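Local coordinates for alkylpurine DNA glycosylase AlkC (Pseudomonas fluorescens, PDB 5VHV), which excises alkylated purine bases from damaged DNA, apparently without flipping the damaged nucleotide out of the double helix, at residues 26-31 and 58-63; 101-106 and 121-126; 273-278 and 287-292. All blocks are in the same frame, centred on the assembly; numbering follows the deposited sequence.

How the interactions relate
Interactions 1 and 2 belong to the helical part of the chain, their centres about 24 Å apart, yet they share no helix, and their chemistry differs with their place in the fold. The first joins two helix ends near the surface, is only partly buried, and combines a small apolar patch with water bridges. The second is buried and rests on a methionine methyl over a phenylalanine face. Interaction 3 lies on the other side of the chain's centre, its own centre about 48 Å from that of interaction 2, in the beta domain; it too is buried, but there the apolar side chains of two facing strands interlock, with a tyrosine hydroxyl as the polar exception.

Interaction 1: residues 26-31 and 58-63; sequences PAFDAK and HAVIPL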
ATOM      1  N   PRO A  26      24.548 -17.088  25.254  1.00 28.07           N
ATOM      2  CA  PRO A  26      24.227 -17.618  26.590  1.00 30.13           C
ATOM      3  C   PRO A  26      24.311 -16.591  27.705  1.00 31.03           C
ATOM      4  O   PRO A  26      23.526 -16.668  28.656  1.00 28.72           O
ATOM      5  CB  PRO A  26      25.259 -18.742  26.762  1.00 36.87           C
ATOM      6  CG  PRO A  26      25.482 -19.228  25.385  1.00 39.64           C
ATOM      7  CD  PRO A  26      25.412 -18.007  24.493  1.00 35.66           C
ATOM      8  N   ALA A  27      25.213 -15.620  27.611  1.00 27.90           N
ATOM      9  CA  ALA A  27      25.379 -14.596  28.635  1.00 33.85           C
ATOM     10  C   ALA A  27      24.383 -13.441  28.500  1.00 27.11           C
ATOM     11  O   ALA A  27      24.500 -12.444  29.218  1.00 29.71           O
ATOM     12  CB  ALA A  27      26.813 -14.057  28.593  1.00 34.13           C
ATOM     13  N   PHE A  28      23.392 -13.563  27.627  1.00 25.37           N
ATOM     14  CA  PHE A  28      22.421 -12.491  27.411  1.00 24.02           C
ATOM     15  C   PHE A  28      21.730 -12.101  28.712  1.00 26.05           C
ATOM     16  O   PHE A  28      21.283 -12.958  29.483  1.00 25.50           O
ATOM     17  CB  PHE A  28      21.376 -12.957  26.395  1.00 23.15           C
ATOM     18  CG  PHE A  28      20.287 -11.922  26.075  1.00 22.59           C
ATOM     19  CD1 PHE A  28      20.602 -10.659  25.582  1.00 23.03           C
ATOM     20  CD2 PHE A  28      18.939 -12.243  26.258  1.00 26.01           C
ATOM     21  CE1 PHE A  28      19.592  -9.719  25.280  1.00 22.77           C
ATOM     22  CE2 PHE A  28      17.927 -11.315  25.962  1.00 22.83           C
ATOM     23  CZ  PHE A  28      18.256 -10.054  25.469  1.00 24.23           C
ATOM     24  N   ASP A  29      21.598 -10.791  28.930  1.00 25.26           N
ATOM     25  CA  ASP A  29      20.908 -10.264  30.109  1.00 25.72           C
ATOM     26  C   ASP A  29      19.402 -10.263  29.831  1.00 29.80           C
ATOM     27  O   ASP A  29      18.775  -9.236  29.583  1.00 23.20           O
ATOM     28  CB  ASP A  29      21.435  -8.872  30.443  1.00 27.34           C
ATOM     29  CG  ASP A  29      20.780  -8.259  31.675  1.00 32.06           C
ATOM     30  OD1 ASP A  29      20.045  -8.958  32.396  1.00 25.84           O
ATOM     31  OD2 ASP A  29      20.996  -7.052  31.920  1.00 31.05           O
ATOM     32  N   ALA A  30      18.808 -11.463  29.873  1.00 25.67           N
ATOM     33  CA  ALA A  30      17.386 -11.572  29.554  1.00 26.09           C
ATOM     34  C   ALA A  30      16.534 -10.801  30.554  1.00 24.00           C
ATOM     35  O   ALA A  30      15.544 -10.160  30.178  1.00 28.82           O
ATOM     36  CB  ALA A  30      16.952 -13.040  29.520  1.00 28.42           C
ATOM     37  N   LYS A  31      16.898 -10.869  31.838  1.00 27.62           N
ATOM     38  CA  LYS A  31      16.135 -10.174  32.869  1.00 27.36           C
ATOM     39  C   LYS A  31      16.152  -8.670  32.637  1.00 25.44           C
ATOM     40  O   LYS A  31      15.124  -8.001  32.773  1.00 25.70           O
ATOM     41  CB  LYS A  31      16.702 -10.527  34.246  1.00 35.63           C
ATOM     42  CG  LYS A  31      16.196  -9.691  35.400  1.00 47.74           C
ATOM     43  CD  LYS A  31      16.610 -10.331  36.740  0.80 53.96           C
ATOM     44  CE  LYS A  31      17.152  -9.301  37.714  1.00 54.68           C
ATOM     45  NZ  LYS A  31      17.555  -9.906  39.027  0.42 49.43           N
ATOM     46  N   HIS A  58      19.719  -3.085  22.567  1.00 15.97           N
ATOM     47  CA  HIS A  58      20.892  -2.218  22.594  1.00 15.30           C
ATOM     48  C   HIS A  58      21.256  -1.802  24.012  1.00 20.00           C
ATOM     49  O   HIS A  58      22.446  -1.634  24.330  1.00 18.26           O
ATOM     50  CB  HIS A  58      20.664  -0.977  21.730  1.00 17.45           C
ATOM     51  CG  HIS A  58      21.916  -0.213  21.474  1.00 16.70           C
ATOM     52  ND1 HIS A  58      22.388   0.761  22.329  1.00 17.68           N
ATOM     53  CD2 HIS A  58      22.829  -0.324  20.481  1.00 16.14           C
ATOM     54  CE1 HIS A  58      23.532   1.230  21.855  1.00 19.72           C
ATOM     55  NE2 HIS A  58      23.821   0.588  20.738  1.00 17.40           N
ATOM     56  N   ALA A  59      20.255  -1.627  24.876  1.00 16.89           N
ATOM     57  CA  ALA A  59      20.521  -1.153  26.234  1.00 18.32           C
ATOM     58  C   ALA A  59      21.236  -2.196  27.091  1.00 17.80           C
ATOM     59  O   ALA A  59      21.983  -1.826  28.003  1.00 18.55           O
ATOM     60  CB  ALA A  59      19.225  -0.726  26.914  1.00 22.56           C
ATOM     61  N   VAL A  60      21.046  -3.488  26.827  1.00 18.00           N
ATOM     62  CA  VAL A  60      21.530  -4.513  27.743  1.00 22.93           C
ATOM     63  C   VAL A  60      22.640  -5.389  27.171  1.00 22.96           C
ATOM     64  O   VAL A  60      23.214  -6.187  27.931  1.00 21.89           O
ATOM     65  CB  VAL A  60      20.373  -5.393  28.260  1.00 22.18           C
ATOM     66  CG1 VAL A  60      19.251  -4.515  28.819  1.00 27.92           C
ATOM     67  CG2 VAL A  60      19.850  -6.327  27.181  1.00 20.09           C
ATOM     68  N   ILE A  61      22.983  -5.268  25.894  1.00 23.78           N
ATOM     69  CA  ILE A  61      23.978  -6.134  25.266  1.00 20.22           C
ATOM     70  C   ILE A  61      25.337  -5.440  25.339  1.00 24.25           C
ATOM     71  O   ILE A  61      25.509  -4.375  24.724  1.00 24.74           O
ATOM     72  CB  ILE A  61      23.610  -6.463  23.818  1.00 20.27           C
ATOM     73  CG1 ILE A  61      22.382  -7.384  23.811  1.00 19.49           C
ATOM     74  CG2 ILE A  61      24.787  -7.086  23.090  1.00 24.44           C
ATOM     75  CD1 ILE A  61      21.821  -7.715  22.418  1.00 20.52           C
ATOM     76  N   PRO A  62      26.328  -6.016  26.019  1.00 22.74           N
ATOM     77  CA  PRO A  62      27.605  -5.306  26.184  1.00 23.01           C
ATOM     78  C   PRO A  62      28.593  -5.545  25.057  1.00 29.61           C
ATOM     79  O   PRO A  62      29.801  -5.648  25.285  1.00 38.42           O
ATOM     80  CB  PRO A  62      28.137  -5.875  27.502  1.00 26.24           C
ATOM     81  CG  PRO A  62      27.652  -7.277  27.468  1.00 24.40           C
ATOM     82  CD  PRO A  62      26.264  -7.202  26.897  1.00 22.02           C
ATOM     83  N   LEU A  63      28.097  -5.668  23.840  1.00 26.52           N
ATOM     84  CA  LEU A  63      28.926  -5.931  22.678  1.00 27.53           C
ATOM     85  C   LEU A  63      28.832  -4.751  21.722  1.00 27.06           C
ATOM     86  O   LEU A  63      27.901  -3.942  21.788  1.00 27.79           O
ATOM     87  CB  LEU A  63      28.485  -7.215  21.964  1.00 22.90           C
ATOM     88  CG  LEU A  63      28.419  -8.472  22.839  1.00 28.14           C
ATOM     89  CD1 LEU A  63      27.872  -9.644  22.040  1.00 29.47           C
ATOM     90  CD2 LEU A  63      29.772  -8.815  23.430  1.00 30.75           C
TER
HETATM   91  O   HOH W   1      23.328  -8.952  27.414  1.00 21.92           O
HETATM   92  O   HOH W   2      23.248  -6.041  30.648  1.00 29.60           O
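Phe28 meets the end of helix 46-60 with one corner of its ring. Its CE1 lies 3.9 Å from CG2 of Val60 and equally far from CG1 of Ile61; the isoleucine carbon comes in at the ring edge, near its plane, whereas the valine methyl arrives at a slant. The phenylalanine ring also packs on Ala18, Met21 and Thr22 of helix 11-24.

The polar part of the contact runs through water. One molecule accepts from Asp29 N at 2.9 Å and donates to Val60 O at 2.8 Å. A second donates both to OD2 of Asp29, 2.8 Å away, and to O of Val60, 2.7 Å away. The other carboxylate oxygen, OD1, bonds to Gly32 N, which makes Asp29 the N-cap residue of helix 30-38. A helix start is thus set against a helix end.

The chemistry is divided accordingly: the direct contact is a small apolar patch built on the buried Phe28 ring, while the polar link between the segments runs through the two waters, both of which donate to Val60 O, a carbonyl at the last turn of its helix. The nearby helix start probably favours the charged form of Asp29.

Interaction 2: residues 101-106 and 121-126; sequences KRSMAA and RHFLLH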
ATOM      1  N   LYS A 101      28.366  -0.006   4.909  1.00 18.84           N
ATOM      2  CA  LYS A 101      28.383  -1.191   4.065  1.00 21.93           C
ATOM      3  C   LYS A 101      27.913  -2.412   4.842  1.00 20.98           C
ATOM      4  O   LYS A 101      27.134  -3.226   4.330  1.00 22.23           O
ATOM      5  CB  LYS A 101      29.780  -1.384   3.480  1.00 28.55           C
ATOM      6  CG  LYS A 101      29.993  -0.410   2.337  1.00 68.28           C
ATOM      7  CD  LYS A 101      31.422  -0.270   1.902  1.00 93.51           C
ATOM      8  CE  LYS A 101      31.499   0.739   0.768  1.00 82.34           C
ATOM      9  NZ  LYS A 101      32.880   1.199   0.539  1.00 49.32           N
ATOM     10  N   ARG A 102      28.328  -2.518   6.100  1.00 20.50           N
ATOM     11  CA  ARG A 102      27.867  -3.634   6.914  1.00 20.99           C
ATOM     12  C   ARG A 102      26.362  -3.560   7.122  1.00 19.25           C
ATOM     13  O   ARG A 102      25.678  -4.590   7.107  1.00 19.88           O
ATOM     14  CB  ARG A 102      28.591  -3.628   8.257  1.00 25.96           C
ATOM     15  CG  ARG A 102      28.474  -4.919   9.016  1.00 36.91           C
ATOM     16  CD  ARG A 102      29.027  -4.779  10.429  1.00 35.00           C
ATOM     17  NE  ARG A 102      30.447  -4.441  10.444  1.00 31.78           N
ATOM     18  CZ  ARG A 102      31.434  -5.323  10.367  1.00 34.55           C
ATOM     19  NH1 ARG A 102      31.169  -6.621  10.244  1.00 43.55           N
ATOM     20  NH2 ARG A 102      32.691  -4.900  10.414  1.00 35.22           N
ATOM     21  N   SER A 103      25.835  -2.348   7.338  1.00 16.89           N
ATOM     22  CA  SER A 103      24.405  -2.173   7.551  1.00 18.68           C
ATOM     23  C   SER A 103      23.605  -2.528   6.302  1.00 19.67           C
ATOM     24  O   SER A 103      22.555  -3.178   6.395  1.00 16.13           O
ATOM     25  CB  SER A 103      24.116  -0.743   7.996  1.00 18.55           C
ATOM     26  OG  SER A 103      24.633  -0.541   9.313  1.00 19.10           O
ATOM     27  N   MET A 104      24.103  -2.154   5.123  1.00 14.21           N
ATOM     28  CA  MET A 104      23.400  -2.532   3.905  1.00 17.05           C
ATOM     29  C   MET A 104      23.346  -4.045   3.761  1.00 15.91           C
ATOM     30  O   MET A 104      22.308  -4.599   3.372  1.00 15.64           O
ATOM     31  CB  MET A 104      24.067  -1.907   2.680  1.00 20.10           C
ATOM     32  CG  MET A 104      23.896  -0.398   2.570  1.00 17.26           C
ATOM     33  SD  MET A 104      22.194   0.182   2.578  1.00 17.18           S
ATOM     34  CE  MET A 104      22.066   0.790   4.266  1.00 19.28           C
ATOM     35  N   ALA A 105      24.457  -4.726   4.047  1.00 17.11           N
ATOM     36  CA  ALA A 105      24.475  -6.177   3.940  1.00 18.40           C
ATOM     37  C   ALA A 105      23.504  -6.786   4.932  1.00 17.05           C
ATOM     38  O   ALA A 105      22.796  -7.747   4.606  1.00 17.12           O
ATOM     39  CB  ALA A 105      25.890  -6.725   4.165  1.00 21.94           C
ATOM     40  N   ALA A 106      23.426  -6.206   6.139  1.00 18.50           N
ATOM     41  CA  ALA A 106      22.476  -6.677   7.143  1.00 17.78           C
ATOM     42  C   ALA A 106      21.027  -6.497   6.695  1.00 19.02           C
ATOM     43  O   ALA A 106      20.192  -7.384   6.914  1.00 17.03           O
ATOM     44  CB  ALA A 106      22.711  -5.960   8.478  1.00 14.82           C
ATOM     45  N   ARG A 121      14.562   3.519   4.754  1.00 13.17           N
ATOM     46  CA  ARG A 121      14.168   4.911   4.551  1.00 13.42           C
ATOM     47  C   ARG A 121      14.959   5.868   5.433  1.00 11.99           C
ATOM     48  O   ARG A 121      15.174   7.019   5.045  1.00 14.71           O
ATOM     49  CB  ARG A 121      12.657   5.055   4.772  1.00 13.47           C
ATOM     50  CG  ARG A 121      11.875   4.252   3.722  1.00 14.13           C
ATOM     51  CD  ARG A 121      10.376   4.237   3.988  1.00 14.39           C
ATOM     52  NE  ARG A 121       9.615   5.429   3.607  1.00 14.34           N
ATOM     53  CZ  ARG A 121       9.257   5.719   2.353  1.00 12.13           C
ATOM     54  NH1 ARG A 121       9.661   4.941   1.354  1.00 14.00           N
ATOM     55  NH2 ARG A 121       8.473   6.777   2.092  1.00 16.99           N
ATOM     56  N   HIS A 122      15.439   5.413   6.601  0.91 12.48           N
ATOM     57  CA  HIS A 122      16.318   6.264   7.396  1.00 13.57           C
ATOM     58  C   HIS A 122      17.621   6.517   6.661  1.00 14.96           C
ATOM     59  O   HIS A 122      18.182   7.623   6.733  1.00 17.08           O
ATOM     60  CB  HIS A 122      16.583   5.633   8.763  1.00 16.80           C
ATOM     61  CG  HIS A 122      15.346   5.508   9.595  0.96 17.11           C
ATOM     62  ND1 HIS A 122      14.817   6.571  10.303  1.00 24.39           N
ATOM     63  CD2 HIS A 122      14.489   4.478   9.764  0.85 13.74           C
ATOM     64  CE1 HIS A 122      13.705   6.183  10.903  0.73 20.30           C
ATOM     65  NE2 HIS A 122      13.484   4.915  10.593  0.81 16.92           N
ATOM     66  N   PHE A 123      18.114   5.508   5.937  1.00 14.28           N
ATOM     67  CA  PHE A 123      19.339   5.682   5.164  1.00 14.84           C
ATOM     68  C   PHE A 123      19.076   6.536   3.928  1.00 15.44           C
ATOM     69  O   PHE A 123      19.901   7.379   3.571  1.00 16.84           O
ATOM     70  CB  PHE A 123      19.923   4.320   4.776  1.00 13.03           C
ATOM     71  CG  PHE A 123      20.514   3.542   5.936  1.00 14.38           C
ATOM     72  CD1 PHE A 123      21.846   3.709   6.315  1.00 18.55           C
ATOM     73  CD2 PHE A 123      19.740   2.644   6.631  1.00 13.75           C
ATOM     74  CE1 PHE A 123      22.388   2.973   7.369  1.00 18.05           C
ATOM     75  CE2 PHE A 123      20.267   1.898   7.696  1.00 14.38           C
ATOM     76  CZ  PHE A 123      21.589   2.074   8.068  1.00 14.40           C
ATOM     77  N   LEU A 124      17.917   6.363   3.275  1.00 14.70           N
ATOM     78  CA  LEU A 124      17.596   7.223   2.141  1.00 14.68           C
ATOM     79  C   LEU A 124      17.458   8.675   2.574  1.00 15.38           C
ATOM     80  O   LEU A 124      17.751   9.589   1.793  1.00 16.30           O
ATOM     81  CB  LEU A 124      16.323   6.736   1.450  1.00 12.66           C
ATOM     82  CG  LEU A 124      16.492   5.463   0.608  1.00 14.49           C
ATOM     83  CD1 LEU A 124      15.139   4.864   0.301  1.00 15.44           C
ATOM     84  CD2 LEU A 124      17.242   5.732  -0.705  1.00 15.35           C
ATOM     85  N   LEU A 125      17.045   8.908   3.824  1.00 14.99           N
ATOM     86  CA  LEU A 125      16.870  10.277   4.305  1.00 15.56           C
ATOM     87  C   LEU A 125      18.212  10.933   4.585  1.00 15.10           C
ATOM     88  O   LEU A 125      18.451  12.083   4.184  1.00 18.04           O
ATOM     89  CB  LEU A 125      15.994  10.280   5.560  1.00 22.01           C
ATOM     90  CG  LEU A 125      15.662  11.668   6.117  1.00 23.78           C
ATOM     91  CD1 LEU A 125      14.832  12.492   5.110  1.00 28.04           C
ATOM     92  CD2 LEU A 125      14.936  11.513   7.459  1.00 24.03           C
ATOM     93  N   HIS A 126      19.114  10.209   5.263  1.00 15.97           N
ATOM     94  CA  HIS A 126      20.388  10.775   5.709  1.00 18.45           C
ATOM     95  C   HIS A 126      21.520  10.620   4.696  1.00 18.14           C
ATOM     96  O   HIS A 126      22.451  11.446   4.689  1.00 17.44           O
ATOM     97  CB  HIS A 126      20.798  10.118   7.035  1.00 19.24           C
ATOM     98  CG  HIS A 126      21.939  10.807   7.731  1.00 47.98           C
ATOM     99  ND1 HIS A 126      23.260  10.482   7.501  1.00 48.96           N
ATOM    100  CD2 HIS A 126      21.954  11.799   8.656  1.00 55.09           C
ATOM    101  CE1 HIS A 126      24.039  11.247   8.249  1.00 51.96           C
ATOM    102  NE2 HIS A 126      23.272  12.056   8.958  1.00 35.23           N
TER
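Met104 lays its terminal methyl on the ring of Phe123, a compact example of how two residues whose backbones stay well apart can still meet through long side chains: the CA atoms of this pair are 9.2 Å from each other. The methyl makes a CH-pi contact over the face. Met104 CE sits 3.5 Å from the centroid of the Phe123 ring and only 12° from the ring normal, so that it is close to all six ring carbons at once. The sulfur stands behind the methyl on the same side, with SD of Met104 5.3 Å from the Phe123 centroid, a more distant Met-aromatic contact. Bends at chi2 (-56°) and chi3 (103°) steer the methionine chain so that its end, and not its flank, covers the face.

The remaining contact is apolar as well. CB of Ser103 touches CZ, at the far end of the Phe123 ring, at 3.8 Å, while its hydroxyl is occupied by Tyr65 OH and the carbonyl oxygens of Gly96 and Asp99. The serine therefore offers the ring carbon rather than oxygen. Were Phe123 cut back to an alanine, the Met104 methyl would probably lose the face it rests on, and a gap is likely to open between the two helices.

The nearest atom of the contact is about 7 Å from the bound DNA. Neighbouring helices close in around this pair: Met104 also packs on Val134 of helix 128-138, and Ser103 on Val92 of helix 87-95, so helices 100-110 and 119-126 meet within a larger helical stack, consistent with the HEAT-like superhelix of the DNA alkylation repair family.

Interaction 3: residues 273-278 and 287-292; sequences LSFTLE and LVVDYA
Strand segments 273-278 and 287-292 run roughly antiparallel, at 143°, with their axes 10.4 Å apart, and Leu273 and Tyr291 are one of the pairs whose CA atoms come nearest. That separation is too wide for backbone pairing: the strands face each other across a layer of side chains. Leu273, Phe275 and Leu277, at alternate positions, point toward Leu287, Val289 and Tyr291, which alternate likewise.

At one end CD2 of Leu273 lies over a face of the Tyr291 ring, offset toward the rim and 3.6 Å from its CG. Tyr291 takes the crowded first torsion (chi1 68°), which goes with the ring lying beneath the leucine methyl, and its OH reaches Gln326 of strand 319-327 for a hydrogen bond. In the middle, Val289 divides its methyls: CG1 meets the edge of the Phe275 ring in its plane, 3.8 Å from CZ, and CG2 meets Leu277 CD1 tip to tip at 3.9 Å. The same Leu277 CD1 approaches Leu287 CD1, 4.1 Å away.

Strand 270-279 pairs with 253-265 and 319-327, strand 285-294 with 305-314 and 339-347. The two layers close over an interlocked apolar core, as in a beta-sandwich, consistent with the immunoglobulin-like domain that accompanies the helical repeats in some AlkC enzymes.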
ATOM      1  N   LEU A 273     -27.507   0.264  -5.287  1.00 16.88           N
ATOM      2  CA  LEU A 273     -27.371   0.989  -6.541  1.00 18.09           C
ATOM      3  C   LEU A 273     -27.607   0.018  -7.690  1.00 18.07           C
ATOM      4  O   LEU A 273     -26.953  -1.027  -7.767  1.00 19.46           O
ATOM      5  CB  LEU A 273     -25.971   1.600  -6.643  1.00 19.55           C
ATOM      6  CG  LEU A 273     -25.563   2.148  -8.006  1.00 17.61           C
ATOM      7  CD1 LEU A 273     -26.447   3.322  -8.448  1.00 19.36           C
ATOM      8  CD2 LEU A 273     -24.102   2.601  -7.947  1.00 16.91           C
ATOM      9  N   SER A 274     -28.534   0.347  -8.587  1.00 18.11           N
ATOM     10  CA  SER A 274     -28.712  -0.523  -9.737  1.00 15.93           C
ATOM     11  C   SER A 274     -29.091   0.289 -10.970  1.00 20.05           C
ATOM     12  O   SER A 274     -29.669   1.374 -10.873  1.00 22.35           O
ATOM     13  CB  SER A 274     -29.757  -1.621  -9.461  1.00 21.15           C
ATOM     14  OG  SER A 274     -31.056  -1.093  -9.239  1.00 25.23           O
ATOM     15  N   PHE A 275     -28.710  -0.245 -12.123  1.00 22.22           N
ATOM     16  CA  PHE A 275     -29.031   0.322 -13.428  1.00 19.58           C
ATOM     17  C   PHE A 275     -28.675  -0.715 -14.490  1.00 20.76           C
ATOM     18  O   PHE A 275     -28.008  -1.724 -14.216  1.00 22.88           O
ATOM     19  CB  PHE A 275     -28.279   1.631 -13.675  1.00 18.86           C
ATOM     20  CG  PHE A 275     -26.790   1.509 -13.502  1.00 18.21           C
ATOM     21  CD1 PHE A 275     -26.211   1.628 -12.247  1.00 19.43           C
ATOM     22  CD2 PHE A 275     -25.967   1.243 -14.592  1.00 17.41           C
ATOM     23  CE1 PHE A 275     -24.828   1.511 -12.079  1.00 22.23           C
ATOM     24  CE2 PHE A 275     -24.595   1.122 -14.429  1.00 18.87           C
ATOM     25  CZ  PHE A 275     -24.027   1.254 -13.166  1.00 21.50           C
ATOM     26  N   THR A 276     -29.113  -0.436 -15.709  1.00 22.67           N
ATOM     27  CA  THR A 276     -28.850  -1.260 -16.876  1.00 22.40           C
ATOM     28  C   THR A 276     -28.162  -0.402 -17.932  1.00 27.29           C
ATOM     29  O   THR A 276     -28.578   0.735 -18.179  1.00 28.74           O
ATOM     30  CB  THR A 276     -30.156  -1.839 -17.420  1.00 32.20           C
ATOM     31  OG1 THR A 276     -30.840  -2.536 -16.367  1.00 31.18           O
ATOM     32  CG2 THR A 276     -29.886  -2.798 -18.583  1.00 33.72           C
ATOM     33  N   LEU A 277     -27.108  -0.938 -18.537  1.00 21.48           N
ATOM     34  CA  LEU A 277     -26.439  -0.297 -19.663  1.00 24.43           C
ATOM     35  C   LEU A 277     -26.821  -1.033 -20.934  1.00 26.17           C
ATOM     36  O   LEU A 277     -26.719  -2.259 -20.991  1.00 29.23           O
ATOM     37  CB  LEU A 277     -24.919  -0.317 -19.492  1.00 23.22           C
ATOM     38  CG  LEU A 277     -24.383   0.431 -18.276  1.00 23.21           C
ATOM     39  CD1 LEU A 277     -22.877   0.258 -18.175  1.00 26.33           C
ATOM     40  CD2 LEU A 277     -24.741   1.911 -18.344  1.00 26.35           C
ATOM     41  N   GLU A 278     -27.269  -0.288 -21.938  1.00 21.78           N
ATOM     42  CA  GLU A 278     -27.597  -0.836 -23.243  1.00 25.57           C
ATOM     43  C   GLU A 278     -26.611  -0.295 -24.268  1.00 28.78           C
ATOM     44  O   GLU A 278     -26.525   0.922 -24.465  1.00 27.39           O
ATOM     45  CB  GLU A 278     -29.023  -0.476 -23.648  1.00 26.81           C
ATOM     46  CG  GLU A 278     -29.404  -0.987 -25.047  1.00 32.52           C
ATOM     47  CD  GLU A 278     -30.574  -0.243 -25.651  1.00 47.75           C
ATOM     48  OE1 GLU A 278     -30.762  -0.336 -26.884  1.00 45.25           O
ATOM     49  OE2 GLU A 278     -31.297   0.438 -24.897  1.00 41.82           O
ATOM     50  N   LEU A 287     -15.626  -1.277 -21.262  1.00 22.40           N
ATOM     51  CA  LEU A 287     -16.162  -0.284 -20.344  1.00 20.02           C
ATOM     52  C   LEU A 287     -15.496  -0.396 -18.984  1.00 19.80           C
ATOM     53  O   LEU A 287     -15.252  -1.497 -18.480  1.00 23.52           O
ATOM     54  CB  LEU A 287     -17.674  -0.445 -20.157  1.00 22.73           C
ATOM     55  CG  LEU A 287     -18.552  -0.331 -21.410  1.00 26.71           C
ATOM     56  CD1 LEU A 287     -20.025  -0.479 -21.069  1.00 32.75           C
ATOM     57  CD2 LEU A 287     -18.309   0.991 -22.088  1.00 24.09           C
ATOM     58  N   VAL A 288     -15.243   0.758 -18.385  1.00 19.22           N
ATOM     59  CA  VAL A 288     -14.885   0.866 -16.979  1.00 16.07           C
ATOM     60  C   VAL A 288     -16.043   1.586 -16.308  1.00 15.27           C
ATOM     61  O   VAL A 288     -16.317   2.753 -16.610  1.00 19.19           O
ATOM     62  CB  VAL A 288     -13.557   1.602 -16.778  1.00 19.50           C
ATOM     63  CG1 VAL A 288     -13.359   1.970 -15.281  1.00 16.23           C
ATOM     64  CG2 VAL A 288     -12.410   0.701 -17.275  1.00 22.04           C
ATOM     65  N   VAL A 289     -16.763   0.867 -15.457  1.00 15.46           N
ATOM     66  CA  VAL A 289     -17.950   1.366 -14.778  1.00 18.97           C
ATOM     67  C   VAL A 289     -17.627   1.488 -13.296  1.00 16.54           C
ATOM     68  O   VAL A 289     -17.356   0.483 -12.629  1.00 19.33           O
ATOM     69  CB  VAL A 289     -19.150   0.435 -14.995  1.00 19.45           C
ATOM     70  CG1 VAL A 289     -20.397   1.019 -14.356  1.00 17.67           C
ATOM     71  CG2 VAL A 289     -19.391   0.206 -16.485  1.00 22.80           C
ATOM     72  N   ASP A 290     -17.671   2.714 -12.786  1.00 16.15           N
ATOM     73  CA  ASP A 290     -17.470   2.998 -11.372  1.00 15.41           C
ATOM     74  C   ASP A 290     -18.654   3.842 -10.882  1.00 16.44           C
ATOM     75  O   ASP A 290     -19.568   4.168 -11.642  1.00 16.59           O
ATOM     76  CB  ASP A 290     -16.123   3.714 -11.143  1.00 18.18           C
ATOM     77  CG  ASP A 290     -14.919   2.822 -11.433  1.00 16.55           C
ATOM     78  OD1 ASP A 290     -15.024   1.581 -11.266  1.00 16.98           O
ATOM     79  OD2 ASP A 290     -13.847   3.353 -11.805  1.00 16.24           O
ATOM     80  N   TYR A 291     -18.679   4.166  -9.592  1.00 15.28           N
ATOM     81  CA  TYR A 291     -19.682   5.096  -9.084  1.00 15.74           C
ATOM     82  C   TYR A 291     -19.047   5.959  -8.018  1.00 13.66           C
ATOM     83  O   TYR A 291     -17.968   5.656  -7.509  1.00 14.38           O
ATOM     84  CB  TYR A 291     -20.925   4.393  -8.517  1.00 14.41           C
ATOM     85  CG  TYR A 291     -20.732   3.591  -7.251  1.00 14.40           C
ATOM     86  CD1 TYR A 291     -20.195   2.319  -7.298  1.00 15.83           C
ATOM     87  CD2 TYR A 291     -21.167   4.077  -6.014  1.00 13.08           C
ATOM     88  CE1 TYR A 291     -20.044   1.569  -6.160  1.00 16.81           C
ATOM     89  CE2 TYR A 291     -21.023   3.316  -4.863  1.00 14.39           C
ATOM     90  CZ  TYR A 291     -20.480   2.072  -4.952  1.00 15.58           C
ATOM     91  OH  TYR A 291     -20.326   1.295  -3.836  1.00 15.73           O
ATOM     92  N   ALA A 292     -19.695   7.081  -7.726  1.00 18.51           N
ATOM     93  CA  ALA A 292     -19.173   7.983  -6.718  1.00 16.05           C
ATOM     94  C   ALA A 292     -20.282   8.463  -5.798  1.00 17.87           C
ATOM     95  O   ALA A 292     -21.418   8.661  -6.230  1.00 19.07           O
ATOM     96  CB  ALA A 292     -18.490   9.176  -7.352  1.00 17.43           C
TER